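PDB 3MKC: racemase from Pseudovibrio sp. JE062, which is a member of the enolase superfamily, in which an N-terminal capping domain is joined to a TIM-barrel-like C-terminal domain. Local coordinates for residues 224-227 and 228-231; 184-188 and 189-193; 214-218 and 219-223; 166-170 and 171-175. All blocks are in the same frame, centred on the assembly; numbering follows the deposited sequence.

Contact 1: 224-227 and 228-231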
loop_
_atom_site.group_PDB
_atom_site.type_symbol
_atom_site.label_atom_id
_atom_site.label_comp_id
_atom_site.label_asym_id
_atom_site.label_seq_id
_atom_site.Cartn_x
_atom_site.Cartn_y
_atom_site.Cartn_z
ATOM N N ARG A 224 6.526 4.591 27.407
ATOM C CA ARG A 224 6.675 5.849 28.145
ATOM C C ARG A 224 6.433 7.023 27.215
ATOM O O ARG A 224 5.708 7.959 27.548
ATOM C CB ARG A 224 8.074 5.978 28.751
ATOM C CG ARG A 224 8.176 5.447 30.155
ATOM C CD ARG A 224 9.491 5.843 30.815
ATOM N NE ARG A 224 9.557 5.332 32.181
ATOM C CZ ARG A 224 10.621 5.442 32.970
ATOM N NH1 ARG A 224 11.715 6.048 32.525
ATOM N NH2 ARG A 224 10.590 4.934 34.197
ATOM N N LEU A 225 7.050 6.969 26.042
ATOM C CA LEU A 225 6.890 8.037 25.066
ATOM C C LEU A 225 5.435 8.184 24.643
ATOM O O LEU A 225 4.873 9.273 24.707
ATOM C CB LEU A 225 7.760 7.764 23.839
ATOM C CG LEU A 225 7.518 8.622 22.593
ATOM C CD1 LEU A 225 7.708 10.097 22.920
ATOM C CD2 LEU A 225 8.468 8.188 21.494
ATOM N N LEU A 226 4.816 7.087 24.217
ATOM C CA LEU A 226 3.429 7.156 23.778
ATOM C C LEU A 226 2.480 7.578 24.892
ATOM O O LEU A 226 1.516 8.303 24.653
ATOM C CB LEU A 226 2.993 5.814 23.182
ATOM C CG LEU A 226 3.759 5.386 21.924
ATOM C CD1 LEU A 226 3.147 4.099 21.385
ATOM C CD2 LEU A 226 3.687 6.487 20.858
ATOM N N ASN A 227 2.750 7.140 26.115
ATOM C CA ASN A 227 1.886 7.520 27.218
ATOM C C ASN A 227 1.975 9.009 27.532
ATOM O O ASN A 227 0.985 9.617 27.929
ATOM C CB ASN A 227 2.208 6.694 28.469
ATOM C CG ASN A 227 1.680 5.278 28.374
ATOM O OD1 ASN A 227 0.694 5.027 27.684
ATOM N ND2 ASN A 227 2.318 4.349 29.079
ATOM N N SER A 228 3.141 9.606 27.324
ATOM C CA SER A 228 3.317 11.029 27.625
ATOM C C SER A 228 2.696 11.975 26.600
ATOM O O SER A 228 2.560 13.172 26.860
ATOM C CB SER A 228 4.806 11.357 27.779
ATOM O OG SER A 228 5.466 11.345 26.528
ATOM N N ILE A 229 2.323 11.453 25.435
ATOM C CA ILE A 229 1.719 12.301 24.410
ATOM C C ILE A 229 0.280 11.901 24.116
ATOM O O ILE A 229 -0.236 12.132 23.024
ATOM C CB ILE A 229 2.529 12.273 23.100
ATOM C CG1 ILE A 229 2.590 10.847 22.546
ATOM C CG2 ILE A 229 3.931 12.826 23.350
ATOM C CD1 ILE A 229 3.317 10.753 21.223
ATOM N N GLU A 230 -0.363 11.305 25.112
ATOM C CA GLU A 230 -1.743 10.879 24.985
ATOM C C GLU A 230 -2.630 12.089 24.676
ATOM O O GLU A 230 -3.586 11.992 23.908
ATOM C CB GLU A 230 -2.187 10.202 26.288
ATOM C CG GLU A 230 -3.461 9.384 26.170
ATOM C CD GLU A 230 -3.789 8.609 27.434
ATOM O OE1 GLU A 230 -3.031 7.677 27.785
ATOM O OE2 GLU A 230 -4.812 8.929 28.075
ATOM N N ASP A 231 -2.297 13.235 25.261
ATOM C CA ASP A 231 -3.073 14.451 25.047
ATOM C C ASP A 231 -3.081 14.923 23.590
ATOM O O ASP A 231 -3.983 15.655 23.178
ATOM C CB ASP A 231 -2.547 15.572 25.953
ATOM C CG ASP A 231 -1.084 15.858 25.723
ATOM O OD1 ASP A 231 -0.274 14.909 25.801
ATOM O OD2 ASP A 231 -0.740 17.028 25.465
HETATM O O HOH W 1 -1.305 6.051 26.191
#

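Contact 2: 184-188 and 189-193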
loop_
_atom_site.group_PDB
_atom_site.type_symbol
_atom_site.label_atom_id
_atom_site.label_comp_id
_atom_site.label_asym_id
_atom_site.label_seq_id
_atom_site.Cartn_x
_atom_site.Cartn_y
_atom_site.Cartn_z
ATOM N N ALA A 184 17.982 10.876 12.924
ATOM C CA ALA A 184 17.834 11.964 13.882
ATOM C C ALA A 184 18.239 11.375 15.229
ATOM O O ALA A 184 17.767 10.304 15.601
ATOM C CB ALA A 184 16.387 12.446 13.922
ATOM N N ASP A 185 19.121 12.057 15.951
ATOM C CA ASP A 185 19.573 11.554 17.245
ATOM C C ASP A 185 18.725 12.048 18.411
ATOM O O ASP A 185 19.147 11.957 19.566
ATOM C CB ASP A 185 21.023 11.961 17.497
ATOM C CG ASP A 185 21.212 13.463 17.485
ATOM O OD1 ASP A 185 20.288 14.186 17.925
ATOM O OD2 ASP A 185 22.290 13.919 17.046
ATOM N N TRP A 186 17.536 12.565 18.118
ATOM C CA TRP A 186 16.666 13.082 19.170
ATOM C C TRP A 186 16.356 12.022 20.227
ATOM O O TRP A 186 16.120 10.859 19.900
ATOM C CB TRP A 186 15.348 13.600 18.579
ATOM C CG TRP A 186 15.494 14.423 17.325
ATOM C CD1 TRP A 186 16.617 15.069 16.889
ATOM C CD2 TRP A 186 14.470 14.703 16.355
ATOM N NE1 TRP A 186 16.358 15.731 15.712
ATOM C CE2 TRP A 186 15.049 15.523 15.361
ATOM C CE3 TRP A 186 13.120 14.341 16.231
ATOM C CZ2 TRP A 186 14.325 15.991 14.254
ATOM C CZ3 TRP A 186 12.398 14.807 15.128
ATOM C CH2 TRP A 186 13.006 15.624 14.156
ATOM N N SER A 187 16.371 12.428 21.493
ATOM C CA SER A 187 16.054 11.520 22.589
ATOM C C SER A 187 14.550 11.334 22.514
ATOM O O SER A 187 13.887 12.012 21.733
ATOM C CB SER A 187 16.429 12.145 23.937
ATOM O OG SER A 187 15.625 13.278 24.224
ATOM N N THR A 188 14.000 10.433 23.319
ATOM C CA THR A 188 12.561 10.226 23.284
ATOM C C THR A 188 11.820 11.482 23.745
ATOM O O THR A 188 10.733 11.785 23.252
ATOM C CB THR A 188 12.136 9.033 24.153
ATOM O OG1 THR A 188 12.455 9.296 25.524
ATOM C CG2 THR A 188 12.856 7.775 23.699
ATOM N N LYS A 189 12.407 12.225 24.677
ATOM C CA LYS A 189 11.762 13.444 25.140
ATOM C C LYS A 189 11.703 14.486 24.026
ATOM O O LYS A 189 10.732 15.234 23.915
ATOM C CB LYS A 189 12.484 14.014 26.366
ATOM C CG LYS A 189 11.686 13.833 27.649
ATOM C CD LYS A 189 10.313 14.492 27.486
ATOM C CE LYS A 189 9.273 13.973 28.471
ATOM N NZ LYS A 189 7.932 14.554 28.145
ATOM N N GLU A 190 12.735 14.515 23.192
ATOM C CA GLU A 190 12.784 15.459 22.088
ATOM C C GLU A 190 11.743 15.075 21.041
ATOM O O GLU A 190 11.130 15.941 20.415
ATOM C CB GLU A 190 14.181 15.472 21.459
ATOM C CG GLU A 190 15.269 16.013 22.379
ATOM C CD GLU A 190 16.642 15.979 21.733
ATOM O OE1 GLU A 190 17.119 14.876 21.394
ATOM O OE2 GLU A 190 17.241 17.056 21.560
ATOM N N VAL A 191 11.555 13.772 20.849
ATOM C CA VAL A 191 10.571 13.286 19.891
ATOM C C VAL A 191 9.189 13.717 20.365
ATOM O O VAL A 191 8.347 14.113 19.560
ATOM C CB VAL A 191 10.613 11.743 19.765
ATOM C CG1 VAL A 191 9.462 11.254 18.883
ATOM C CG2 VAL A 191 11.944 11.318 19.167
ATOM N N ALA A 192 8.964 13.645 21.675
ATOM C CA ALA A 192 7.682 14.046 22.233
ATOM C C ALA A 192 7.469 15.533 21.956
ATOM O O ALA A 192 6.378 15.959 21.580
ATOM C CB ALA A 192 7.654 13.783 23.722
ATOM N N TYR A 193 8.528 16.311 22.152
ATOM C CA TYR A 193 8.494 17.752 21.922
ATOM C C TYR A 193 8.124 18.001 20.468
ATOM O O TYR A 193 7.233 18.794 20.157
ATOM C CB TYR A 193 9.872 18.359 22.215
ATOM C CG TYR A 193 10.026 19.771 21.700
ATOM C CD1 TYR A 193 9.361 20.831 22.312
ATOM C CD2 TYR A 193 10.798 20.037 20.571
ATOM C CE1 TYR A 193 9.459 22.127 21.811
ATOM C CE2 TYR A 193 10.901 21.332 20.058
ATOM C CZ TYR A 193 10.228 22.367 20.685
ATOM O OH TYR A 193 10.313 23.644 20.182
#

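Contact 3: 214-218 and 219-223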
loop_
_atom_site.group_PDB
_atom_site.type_symbol
_atom_site.label_atom_id
_atom_site.label_comp_id
_atom_site.label_asym_id
_atom_site.label_seq_id
_atom_site.Cartn_x
_atom_site.Cartn_y
_atom_site.Cartn_z
ATOM N N TYR A 214 10.959 2.698 12.815
ATOM C CA TYR A 214 11.727 1.659 13.482
ATOM C C TYR A 214 12.949 2.140 14.258
ATOM O O TYR A 214 13.985 1.481 14.255
ATOM C CB TYR A 214 12.157 0.632 12.433
ATOM C CG TYR A 214 11.002 0.108 11.606
ATOM C CD1 TYR A 214 10.071 -0.767 12.157
ATOM C CD2 TYR A 214 10.810 0.525 10.283
ATOM C CE1 TYR A 214 8.985 -1.215 11.427
ATOM C CE2 TYR A 214 9.719 0.082 9.538
ATOM C CZ TYR A 214 8.808 -0.790 10.123
ATOM O OH TYR A 214 7.714 -1.225 9.419
ATOM N N ARG A 215 12.831 3.271 14.944
ATOM C CA ARG A 215 13.973 3.778 15.694
ATOM C C ARG A 215 14.089 3.177 17.095
ATOM O O ARG A 215 15.083 3.405 17.775
ATOM C CB ARG A 215 13.906 5.309 15.796
ATOM C CG ARG A 215 12.751 5.828 16.618
ATOM C CD ARG A 215 12.596 7.352 16.519
ATOM N NE ARG A 215 13.706 8.111 17.099
ATOM C CZ ARG A 215 14.748 8.572 16.409
ATOM N NH1 ARG A 215 14.839 8.351 15.104
ATOM N NH2 ARG A 215 15.694 9.275 17.020
ATOM N N PHE A 216 13.091 2.403 17.518
ATOM C CA PHE A 216 13.104 1.799 18.859
ATOM C C PHE A 216 13.205 0.271 18.885
ATOM O O PHE A 216 12.882 -0.396 17.909
ATOM C CB PHE A 216 11.846 2.213 19.621
ATOM C CG PHE A 216 11.709 3.693 19.809
ATOM C CD1 PHE A 216 12.648 4.404 20.548
ATOM C CD2 PHE A 216 10.625 4.376 19.269
ATOM C CE1 PHE A 216 12.507 5.783 20.751
ATOM C CE2 PHE A 216 10.474 5.745 19.462
ATOM C CZ PHE A 216 11.421 6.452 20.208
ATOM N N THR A 217 13.639 -0.276 20.021
ATOM C CA THR A 217 13.764 -1.725 20.186
ATOM C C THR A 217 13.232 -2.197 21.541
ATOM O O THR A 217 12.967 -3.385 21.731
ATOM C CB THR A 217 15.231 -2.188 20.073
ATOM O OG1 THR A 217 16.023 -1.528 21.069
ATOM C CG2 THR A 217 15.791 -1.866 18.698
ATOM N N ASP A 218 13.080 -1.261 22.474
ATOM C CA ASP A 218 12.586 -1.567 23.817
ATOM C C ASP A 218 11.148 -1.076 23.978
ATOM O O ASP A 218 10.897 0.120 23.976
ATOM C CB ASP A 218 13.504 -0.905 24.857
ATOM C CG ASP A 218 13.013 -1.091 26.280
ATOM O OD1 ASP A 218 12.298 -2.079 26.544
ATOM O OD2 ASP A 218 13.356 -0.254 27.140
ATOM N N TRP A 219 10.200 -2.002 24.117
ATOM C CA TRP A 219 8.795 -1.622 24.253
ATOM C C TRP A 219 8.507 -0.705 25.428
ATOM O O TRP A 219 7.601 0.131 25.363
ATOM C CB TRP A 219 7.896 -2.858 24.377
ATOM C CG TRP A 219 8.000 -3.557 25.693
ATOM C CD1 TRP A 219 8.824 -4.600 26.005
ATOM C CD2 TRP A 219 7.246 -3.273 26.880
ATOM N NE1 TRP A 219 8.629 -4.985 27.311
ATOM C CE2 TRP A 219 7.667 -4.187 27.871
ATOM C CE3 TRP A 219 6.255 -2.336 27.201
ATOM C CZ2 TRP A 219 7.129 -4.191 29.167
ATOM C CZ3 TRP A 219 5.718 -2.338 28.493
ATOM C CH2 TRP A 219 6.160 -3.262 29.457
ATOM N N TYR A 220 9.268 -0.865 26.507
ATOM C CA TYR A 220 9.057 -0.051 27.702
ATOM C C TYR A 220 9.330 1.424 27.403
ATOM O O TYR A 220 8.547 2.303 27.766
ATOM C CB TYR A 220 9.969 -0.550 28.828
ATOM C CG TYR A 220 9.715 0.115 30.158
ATOM C CD1 TYR A 220 8.757 -0.380 31.041
ATOM C CD2 TYR A 220 10.430 1.249 30.528
ATOM C CE1 TYR A 220 8.519 0.244 32.269
ATOM C CE2 TYR A 220 10.201 1.876 31.742
ATOM C CZ TYR A 220 9.247 1.371 32.607
ATOM O OH TYR A 220 9.025 2.007 33.802
ATOM N N GLU A 221 10.447 1.695 26.742
ATOM C CA GLU A 221 10.795 3.073 26.395
ATOM C C GLU A 221 9.727 3.667 25.467
ATOM O O GLU A 221 9.337 4.833 25.604
ATOM C CB GLU A 221 12.174 3.098 25.725
ATOM C CG GLU A 221 12.650 4.464 25.283
ATOM C CD GLU A 221 14.074 4.432 24.730
ATOM O OE1 GLU A 221 14.349 3.626 23.814
ATOM O OE2 GLU A 221 14.919 5.217 25.210
ATOM N N VAL A 222 9.236 2.864 24.529
ATOM C CA VAL A 222 8.210 3.342 23.612
ATOM C C VAL A 222 6.915 3.644 24.364
ATOM O O VAL A 222 6.280 4.668 24.126
ATOM C CB VAL A 222 7.926 2.307 22.500
ATOM C CG1 VAL A 222 6.824 2.811 21.581
ATOM C CG2 VAL A 222 9.195 2.053 21.700
ATOM N N ALA A 223 6.536 2.763 25.290
ATOM C CA ALA A 223 5.305 2.970 26.055
ATOM C C ALA A 223 5.370 4.288 26.818
ATOM O O ALA A 223 4.384 5.025 26.870
ATOM C CB ALA A 223 5.077 1.811 27.022
HETATM O O HOH W 2 14.485 1.586 22.466
#

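Contact 4: 166-170 and 171-175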
loop_
_atom_site.group_PDB
_atom_site.type_symbol
_atom_site.label_atom_id
_atom_site.label_comp_id
_atom_site.label_asym_id
_atom_site.label_seq_id
_atom_site.Cartn_x
_atom_site.Cartn_y
_atom_site.Cartn_z
ATOM N N GLU A 166 0.271 23.226 6.773
ATOM C CA GLU A 166 -0.632 24.338 6.492
ATOM C C GLU A 166 -1.356 24.101 5.166
ATOM O O GLU A 166 -2.547 24.390 5.043
ATOM C CB GLU A 166 0.140 25.665 6.436
ATOM C CG GLU A 166 0.826 26.066 7.744
ATOM C CD GLU A 166 -0.149 26.436 8.852
ATOM O OE1 GLU A 166 -1.377 26.290 8.662
ATOM O OE2 GLU A 166 0.323 26.873 9.926
ATOM N N LYS A 167 -0.637 23.568 4.184
ATOM C CA LYS A 167 -1.220 23.294 2.875
ATOM C C LYS A 167 -2.297 22.222 2.978
ATOM O O LYS A 167 -3.331 22.307 2.321
ATOM C CB LYS A 167 -0.140 22.843 1.884
ATOM C CG LYS A 167 -0.653 22.670 0.456
ATOM C CD LYS A 167 0.480 22.367 -0.509
ATOM C CE LYS A 167 -0.026 22.244 -1.933
ATOM N NZ LYS A 167 1.086 22.026 -2.904
ATOM N N ALA A 168 -2.051 21.212 3.809
ATOM C CA ALA A 168 -3.019 20.133 3.988
ATOM C C ALA A 168 -4.319 20.705 4.527
ATOM O O ALA A 168 -5.400 20.313 4.095
ATOM C CB ALA A 168 -2.471 19.077 4.952
ATOM N N LYS A 169 -4.216 21.637 5.469
ATOM C CA LYS A 169 -5.402 22.256 6.048
ATOM C C LYS A 169 -6.115 23.103 5.001
ATOM O O LYS A 169 -7.347 23.162 4.963
ATOM C CB LYS A 169 -5.016 23.122 7.248
ATOM C CG LYS A 169 -4.222 22.361 8.297
ATOM C CD LYS A 169 -4.374 22.953 9.689
ATOM C CE LYS A 169 -3.818 24.358 9.793
ATOM N NZ LYS A 169 -3.950 24.872 11.184
ATOM N N ALA A 170 -5.327 23.752 4.149
ATOM C CA ALA A 170 -5.871 24.598 3.093
ATOM C C ALA A 170 -6.674 23.774 2.093
ATOM O O ALA A 170 -7.596 24.289 1.455
ATOM C CB ALA A 170 -4.740 25.332 2.378
ATOM N N HIS A 171 -6.319 22.497 1.954
ATOM C CA HIS A 171 -7.014 21.604 1.027
ATOM C C HIS A 171 -7.981 20.690 1.768
ATOM O O HIS A 171 -8.448 19.692 1.216
ATOM C CB HIS A 171 -6.016 20.736 0.259
ATOM C CG HIS A 171 -5.194 21.488 -0.738
ATOM N ND1 HIS A 171 -4.331 22.501 -0.382
ATOM C CD2 HIS A 171 -5.076 21.348 -2.079
ATOM C CE1 HIS A 171 -3.717 22.954 -1.460
ATOM N NE2 HIS A 171 -4.152 22.271 -2.502
ATOM N N ASN A 172 -8.270 21.029 3.020
ATOM C CA ASN A 172 -9.174 20.233 3.847
ATOM C C ASN A 172 -8.855 18.739 3.859
ATOM O O ASN A 172 -9.760 17.906 3.779
ATOM C CB ASN A 172 -10.627 20.433 3.408
ATOM C CG ASN A 172 -11.115 21.848 3.642
ATOM O OD1 ASN A 172 -10.949 22.404 4.729
ATOM N ND2 ASN A 172 -11.729 22.437 2.626
ATOM N N ILE A 173 -7.574 18.402 3.947
ATOM C CA ILE A 173 -7.168 17.001 4.016
ATOM C C ILE A 173 -7.592 16.540 5.411
ATOM O O ILE A 173 -7.252 17.175 6.410
ATOM C CB ILE A 173 -5.637 16.845 3.863
ATOM C CG1 ILE A 173 -5.197 17.365 2.491
ATOM C CG2 ILE A 173 -5.235 15.388 4.035
ATOM C CD1 ILE A 173 -5.914 16.712 1.327
ATOM N N ARG A 174 -8.334 15.438 5.473
ATOM C CA ARG A 174 -8.837 14.936 6.746
ATOM C C ARG A 174 -7.802 14.343 7.699
ATOM O O ARG A 174 -8.041 14.281 8.903
ATOM C CB ARG A 174 -9.934 13.900 6.490
ATOM C CG ARG A 174 -11.032 14.372 5.556
ATOM C CD ARG A 174 -11.791 15.551 6.138
ATOM N NE ARG A 174 -12.872 15.995 5.260
ATOM C CZ ARG A 174 -14.001 15.325 5.050
ATOM N NH1 ARG A 174 -14.218 14.165 5.657
ATOM N NH2 ARG A 174 -14.919 15.817 4.224
ATOM N N ALA A 175 -6.661 13.906 7.175
ATOM C CA ALA A 175 -5.630 13.316 8.024
ATOM C C ALA A 175 -4.277 13.277 7.327
ATOM O O ALA A 175 -4.200 13.115 6.113
ATOM C CB ALA A 175 -6.043 11.903 8.443
#

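Contact 1: 224-227 and 228-231
Ser228 turns its side chain back over the last turn of helix 219-228: OG lies 2.8 Å from Leu225 O and donates to it. With chi1 at 73° the hydroxyl stands between its own backbone N and carbonyl carbon, and from there it reaches a carbonyl three residues earlier. The approach is bent, at a C=O...OG angle of 126°. Serine suits the place because its short hydroxyl can take up a carbonyl that the last turn serves poorly; Leu225 O otherwise receives only weak bonds across this turn, from Ser228 N and Ile229 N. One sound backbone bond remains, Ser228 N to Arg224 O at 3.1 Å.

The tight part of the buried side is Ile229 CG1, 3.5 Å from both Leu225 O and Leu226 O; Leu226 CD2 meets Ile229 CD1 more loosely, at 4.3 Å. This is the C-terminal end of helix 219-228, one of the helices in the barrel-like domain, and the buried branched side chains suit its inward side: Leu225 and Ile229 press on helix 188-202 through Ala192, while Leu226 touches Tyr212.

The other side is exposed and polar. The polar ends of the Asn227 and Glu230 side chains are joined through a water, which donates to Asn227 OD1 at 2.7 Å and to Glu230 OE1 at 2.9 Å. Glu230 is extended, which carries its carboxylate out to that water. The amide of Asn227 works at both ends, since ND2 donates to Asn255 O. Farther along, Asp231 forms a salt bridge with Arg196, a long basic side chain able to span from the neighbouring helix.

Contact 2: 184-188 and 189-193
Ser187 and Glu190 exchange hydrogen bonds across the first turn of helix 188-202. Ser187 N gives its hydrogen to Glu190 OE1, although the position of that oxygen is uncertain in the model and the apparent length deserves little weight. In return Ser187 OG accepts from Glu190 N in a weak bond of 3.3 Å. The glutamate is extended beyond CG, and its chi1 of -66° places CG beside its own backbone N, on the side where the serine lies. CG therefore passes 3.3 Å from Ser187 OG.

This reciprocal pair is a capping box. Serine fits the N-cap because a short side chain can reach forward to an N-H of the first turn that has no earlier helical carbonyl to meet, while glutamate three residues on is long enough to return to the cap's own N-H. Its negative charge would also be favoured at the positive end of the helix dipole.

Ordinary helical bonding starts here as well: Val191 N donates to Ser187 O at 3.1 Å, and Ala192 N to Thr188 O at 3.0 Å.

Apolar packing runs behind the cap. Val191 CG2 sits at the edge of the Trp186 ring, near its plane, and lies 4.1 Å from Trp186 CB. On one face of the indole is Ala184 CB, 3.6 Å above the plane and offset toward the rim. The broad ring suits a junction between elements, for it also meets Tyr194 farther along the helix and touches Leu154 and Ala157 of helix 154-170.

Contact 3: 214-218 and 219-223
Helix 219-228 opens after Asp218 with a fairly straight backbone bond from Val222 N to Asp218 O, 3.3 Å long with the donor in the carbonyl plane. Asp218 is the N-cap: its OD1 accepts weakly from Tyr220 N, also at 3.3 Å. CG stands opposite the backbone N (chi1 176°), beside the carbonyl carbon, which swings the carboxylate over the first turn. Aspartate suits this end, where its charge would be favoured by the helix dipole. The carboxylate runs alongside Tyr220 with the two planes only 15° apart, and OD1 comes 3.6 Å from Tyr220 CB.

Phe216 supplies the apolar side; one branch of the valine, Val222 CG2, lies 3.4 Å from both Phe216 CB and Asp218 O. Arg215 CG lies over the centre of one ring face. Glu221 crosses Phe216 at about a right angle, its OE1 3.8 Å from Phe216 CD1. A water accepts from Asp218 N at 3.2 Å.

The turn is flanked by two helices: Phe216 and Glu221 touch Thr188 of helix 188-202, while Trp219 and Val222 reach helix 246-255. Tyr214, just after strand 207-211, bonds through its backbone to Ala239, beyond strand 236-238.

Contact 4: 166-170 and 171-175
Lys167 O is gripped twice by His171: ND1 donates to it at 2.9 Å, and the backbone N adds a weak bond at 3.0 Å. The imidazole brings its edge to the carbonyl, with the oxygen 25° out of the ring plane. A chi1 of -70° sets the ring beside its own backbone N, so ring and main chain converge on one acceptor. The lysine chain, extended, runs past the ring, its CG 3.6 Å from His171 CE1; its NZ goes on to Glu344 O. Lys167 makes a cation-pi contact with Phe345, and the His171 ring meets the same phenyl ring edge-to-face.

Helix 154-170 ends here in a Schellman motif. Ile173 N donates to Ala168 O at 2.9 Å, almost straight at 173°, and Asn172 N to Lys169 O at 3.0 Å from well above the carbonyl plane. Asn172 is the C' residue with positive phi, a conformation asparagine tolerates better than most residues. The reversal brings Ile173 back against the helix, CB to CB 4.0 Å from the small Ala168, and its side chain also touches Leu142 of strand 137-143.

Because a carbonyl oxygen can only accept, the bond from ND1 implies that ND1 carries a proton; it probably also limits the ring's rotation.

In the fold
The four contacts follow one another along the barrel-like domain: contact 4 ends helix 154-170 ahead of strand 175-179, contact 2 starts helix 188-202, and contacts 3 and 1 start and end helix 219-228. Contacts 1, 2 and 3 form one cluster, with centres 12 to 13 Å apart. Leu225 joins them, its CD2 3.7 Å from Phe216 CZ and its CD1 3.5 Å from Thr188 O. Arg215 adds a polar tie between contacts 3 and 2, with NH2 2.7 Å from Ala184 O. Contact 4 stands apart, its centre 25 to 30 Å from the others, and touches none of them.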